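Local structure of glycosyl hydrolase family 88 (Pedobacter heparinus, 3WIW) at residues I268-A271 against E272-A276; L317-S320 against T321-K324. The protein probably removes the unsaturated glucuronyl residue from the ends of heparin-derived oligosaccharides, as a family 88 glycoside hydrolase built on an alpha6/alpha6 barrel. All blocks are in the same frame, centred on the assembly; numbering follows the deposited sequence. Where two conformers were deposited one is given.

Interaction 1: I268-A271 against E272-A276; sequences IEHA and EHIAA
His270 and Ile274, one turn apart on helix 265-279, meet through the flat side of the imidazole: Ile274 CG1 lies over one face of the ring, and the methyl beyond it, Ile274 CD1, comes to 3.6 Å from His270 CD2. The two side chains slant across each other. His270 CG, anti to the backbone N (chi1 -162°), stands beside the carbonyl carbon, where the ring can meet the isoleucine branch. Ile274 CG1 also rests 3.4 Å from His270 O, the carbonyl that takes the Ile274 N-H in a nearly straight bond of 2.9 Å from Ile274 N to His270 O. Elsewhere the His270 ring is engaged edge-to-face by Phe210 and Tyr255, which makes this histidine part of an aromatic cluster.

His273 is on the exposed side of the helix. Its ring meets the preceding turn obliquely, with His273 CD2 3.2 Å from Glu269 O, while the same carbonyl accepts the His273 N-H; Tyr214 stacks on the ring. Glu272 runs out extended past CG, which packs 3.4 Å from Ile268 O, and its OE2 is hydrogen-bonded to Tyr329. Ala275 CB sits 3.4 Å from Ala271 O, and helix 306-322 packs on these two alanines, Leu319 on Ala271 and Leu316 on Ala275.

Four successive i to i+4 bonds, from Glu272 N to Ala275 N, mark regular alpha helix, here an amphipathic helix of the alpha6/alpha6 barrel, whose Ile274 side chain lies about 9 Å from that of Trp250, a predicted substrate-binding residue.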
loop_
_atom_site.group_PDB
_atom_site.type_symbol
_atom_site.label_atom_id
_atom_site.label_comp_id
_atom_site.label_asym_id
_atom_site.label_seq_id
_atom_site.Cartn_x
_atom_site.Cartn_y
_atom_site.Cartn_z
ATOM N N ILE A 268 4.816 17.044 -4.288
ATOM C CA ILE A 268 3.478 17.173 -4.869
ATOM C C ILE A 268 3.566 17.379 -6.388
ATOM O O ILE A 268 2.754 16.841 -7.152
ATOM C CB ILE A 268 2.602 18.257 -4.170
ATOM C CG1 ILE A 268 1.127 18.098 -4.555
ATOM C CG2 ILE A 268 3.069 19.660 -4.497
ATOM C CD1 ILE A 268 0.217 19.082 -3.820
ATOM N N GLU A 269 4.560 18.141 -6.831
ATOM C CA GLU A 269 4.767 18.311 -8.266
ATOM C C GLU A 269 5.029 16.955 -8.903
ATOM O O GLU A 269 4.461 16.620 -9.942
ATOM C CB GLU A 269 5.937 19.255 -8.540
ATOM C CG GLU A 269 5.699 20.690 -8.079
ATOM C CD GLU A 269 6.985 21.510 -7.950
ATOM O OE1 GLU A 269 8.090 20.944 -8.127
ATOM O OE2 GLU A 269 6.886 22.722 -7.673
ATOM N N HIS A 270 5.876 16.153 -8.270
ATOM C CA HIS A 270 6.184 14.831 -8.812
ATOM C C HIS A 270 4.940 13.941 -8.808
ATOM O O HIS A 270 4.655 13.250 -9.801
ATOM C CB HIS A 270 7.337 14.199 -8.056
ATOM C CG HIS A 270 7.992 13.074 -8.787
ATOM N ND1 HIS A 270 8.642 13.248 -9.993
ATOM C CD2 HIS A 270 8.110 11.765 -8.476
ATOM C CE1 HIS A 270 9.134 12.089 -10.391
ATOM N NE2 HIS A 270 8.809 11.169 -9.496
ATOM N N ALA A 271 4.165 13.996 -7.732
ATOM C CA ALA A 271 2.916 13.255 -7.659
ATOM C C ALA A 271 1.959 13.605 -8.806
ATOM O O ALA A 271 1.330 12.710 -9.394
ATOM C CB ALA A 271 2.235 13.433 -6.313
ATOM N N GLU A 272 1.855 14.890 -9.133
ATOM C CA GLU A 272 0.970 15.281 -10.218
ATOM C C GLU A 272 1.469 14.779 -11.568
ATOM O O GLU A 272 0.657 14.400 -12.412
ATOM C CB GLU A 272 0.733 16.797 -10.238
ATOM C CG GLU A 272 -0.080 17.278 -9.042
ATOM C CD GLU A 272 -0.763 18.602 -9.317
ATOM O OE1 GLU A 272 -0.223 19.633 -8.866
ATOM O OE2 GLU A 272 -1.828 18.608 -10.000
ATOM N N HIS A 273 2.786 14.774 -11.772
ATOM C CA HIS A 273 3.343 14.221 -13.021
ATOM C C HIS A 273 3.050 12.725 -13.136
ATOM O O HIS A 273 2.634 12.242 -14.199
ATOM C CB HIS A 273 4.855 14.462 -13.145
ATOM C CG HIS A 273 5.235 15.896 -13.347
ATOM N ND1 HIS A 273 4.684 16.681 -14.337
ATOM C CD2 HIS A 273 6.137 16.682 -12.705
ATOM C CE1 HIS A 273 5.214 17.889 -14.286
ATOM N NE2 HIS A 273 6.096 17.915 -13.302
ATOM N N ILE A 274 3.238 11.995 -12.044
ATOM C CA ILE A 274 2.909 10.579 -12.021
ATOM C C ILE A 274 1.412 10.368 -12.285
ATOM O O ILE A 274 1.030 9.529 -13.107
ATOM C CB ILE A 274 3.316 9.927 -10.685
ATOM C CG1 ILE A 274 4.841 9.945 -10.512
ATOM C CG2 ILE A 274 2.792 8.476 -10.624
ATOM C CD1 ILE A 274 5.261 9.585 -9.079
ATOM N N ALA A 275 0.575 11.181 -11.648
ATOM C CA ALA A 275 -0.869 11.027 -11.781
ATOM C C ALA A 275 -1.285 11.188 -13.238
ATOM O O ALA A 275 -2.129 10.445 -13.741
ATOM C CB ALA A 275 -1.601 12.038 -10.909
ATOM N N ALA A 276 -0.710 12.163 -13.931
ATOM C CA ALA A 276 -1.011 12.361 -15.347
ATOM C C ALA A 276 -0.559 11.184 -16.211
ATOM O O ALA A 276 -1.300 10.747 -17.093
ATOM C CB ALA A 276 -0.403 13.679 -15.844
#

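Interaction 2: L317-S320 against T321-K324; sequences LDLS and TQVK
Over one face of the Gln322 amide, in the conformer described, stands Asp318 O, 3.4 Å from Gln322 CD. Leu319 CA is on the same side, and Leu319 CD1 sits 3.7 Å from Gln322 OE1, off that edge of the group; NE2 donates to Thr256 O. The Asp318 carboxylate is taken by Lys260, in a salt bridge through OD2. Leu319 and Gln322 cross at about a right angle, whereas Val323 runs aslant to Leu319, its CG1 3.7 Å from Leu319 CD1.

Two hydroxyls tie back to carbonyls one turn earlier. Thr321 OG1, set between its backbone N and carbonyl carbon (chi1 69°), gives its proton to Asp318 O at 2.9 Å, and the Thr321 N-H reaches the same oxygen from above the carbonyl plane. Ser320 OG donates to Leu317 O at 2.7 Å; an alanine here would probably deprive that carbonyl of its hydroxyl partner in the last turn.

Leu319 O likewise serves two donors, Gln322 N above its plane and Val323 N nearly along the carbonyl direction. The i+4 bond from Gln322 N to Asp318 O is weak (3.4 Å), bonds from residue i+3 join the pattern, and Val323 turns extended (psi 170°), as at the C-terminal end of an alpha helix, here helix 306-322 of the barrel.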
loop_
_atom_site.group_PDB
_atom_site.type_symbol
_atom_site.label_atom_id
_atom_site.label_comp_id
_atom_site.label_asym_id
_atom_site.label_seq_id
_atom_site.Cartn_x
_atom_site.Cartn_y
_atom_site.Cartn_z
ATOM N N LEU A 317 -7.269 10.435 -3.903
ATOM C CA LEU A 317 -8.142 11.142 -2.964
ATOM C C LEU A 317 -7.336 12.100 -2.077
ATOM O O LEU A 317 -7.729 13.252 -1.910
ATOM C CB LEU A 317 -8.936 10.151 -2.120
ATOM C CG LEU A 317 -10.024 9.417 -2.911
ATOM C CD1 LEU A 317 -10.510 8.181 -2.145
ATOM C CD2 LEU A 317 -11.184 10.365 -3.257
ATOM N N ASP A 318 -6.202 11.653 -1.538
ATOM C CA ASP A 318 -5.360 12.586 -0.796
ATOM C C ASP A 318 -4.793 13.672 -1.715
ATOM O O ASP A 318 -4.733 14.831 -1.330
ATOM C CB ASP A 318 -4.243 11.879 -0.038
ATOM C CG ASP A 318 -4.615 11.589 1.409
ATOM O OD1 ASP A 318 -5.829 11.558 1.753
ATOM O OD2 ASP A 318 -3.688 11.365 2.196
ATOM N N LEU A 319 -4.395 13.315 -2.937
ATOM C CA LEU A 319 -3.840 14.314 -3.843
ATOM C C LEU A 319 -4.875 15.396 -4.123
ATOM O O LEU A 319 -4.539 16.591 -4.187
ATOM C CB LEU A 319 -3.388 13.653 -5.140
ATOM C CG LEU A 319 -2.614 14.542 -6.111
ATOM C CD1 LEU A 319 -1.331 15.075 -5.491
ATOM C CD2 LEU A 319 -2.315 13.790 -7.414
ATOM N N SER A 320 -6.139 14.976 -4.280
ATOM C CA SER A 320 -7.216 15.918 -4.583
ATOM C C SER A 320 -7.370 17.013 -3.508
ATOM O O SER A 320 -7.822 18.134 -3.809
ATOM C CB SER A 320 -8.544 15.186 -4.814
ATOM O OG SER A 320 -9.193 14.838 -3.606
ATOM N N THR A 321 -6.979 16.713 -2.265
ATOM C CA THR A 321 -7.123 17.681 -1.174
ATOM C C THR A 321 -5.894 18.561 -1.007
ATOM O O THR A 321 -5.931 19.555 -0.270
ATOM C CB THR A 321 -7.416 16.986 0.173
ATOM O OG1 THR A 321 -6.251 16.265 0.610
ATOM C CG2 THR A 321 -8.605 16.038 0.031
ATOM N N GLN A 322 -4.796 18.188 -1.663
ATOM C CA GLN A 322 -3.510 18.873 -1.496
ATOM C C GLN A 322 -3.249 19.905 -2.584
ATOM O O GLN A 322 -2.577 20.909 -2.349
ATOM C CB GLN A 322 -2.363 17.862 -1.506
ATOM C CG GLN A 322 -2.396 16.854 -0.396
ATOM C CD GLN A 322 -1.479 15.687 -0.682
ATOM O OE1 GLN A 322 -1.076 15.452 -1.825
ATOM N NE2 GLN A 322 -1.154 14.946 0.342
ATOM N N VAL A 323 -3.777 19.655 -3.776
ATOM C CA VAL A 323 -3.458 20.480 -4.943
ATOM C C VAL A 323 -4.431 21.629 -5.132
ATOM O O VAL A 323 -5.477 21.674 -4.493
ATOM C CB VAL A 323 -3.462 19.659 -6.262
ATOM C CG1 VAL A 323 -2.449 18.522 -6.211
ATOM C CG2 VAL A 323 -4.855 19.134 -6.547
ATOM N N LYS A 324 -4.071 22.524 -6.049
ATOM C CA LYS A 324 -4.838 23.718 -6.386
ATOM C C LYS A 324 -6.233 23.393 -6.924
ATOM O O LYS A 324 -7.233 23.919 -6.435
ATOM C CB LYS A 324 -4.056 24.543 -7.415
ATOM C CG LYS A 324 -4.114 26.037 -7.204
ATOM C CD LYS A 324 -2.805 26.708 -7.616
ATOM C CE LYS A 324 -2.519 26.546 -9.106
ATOM N NZ LYS A 324 -1.208 27.169 -9.473
#

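Overall arrangement
Interaction 1 precedes interaction 2 along the chain, on helix 265-279 and on the end of helix 306-322, two helices that follow one another in the alpha6/alpha6 barrel. Their centres are 11 Å apart, and both lie about 18 Å from the centre of the chain. They touch directly: Val323 CG1 packs 3.5 Å from Glu272 CD, while Leu319 CD2 meets Ala275 CB. Helix 245-262 is shared by both, since Thr256 touches Ala271 as well as Asp318 and Leu319. Tyr329 of helix 327-340 likewise reaches Glu272 and Val323, so four helices of the barrel come together here. Interaction 2 lies away from the annotated sites; interaction 1 is nearer, through Ile274, to the predicted substrate-binding Trp250.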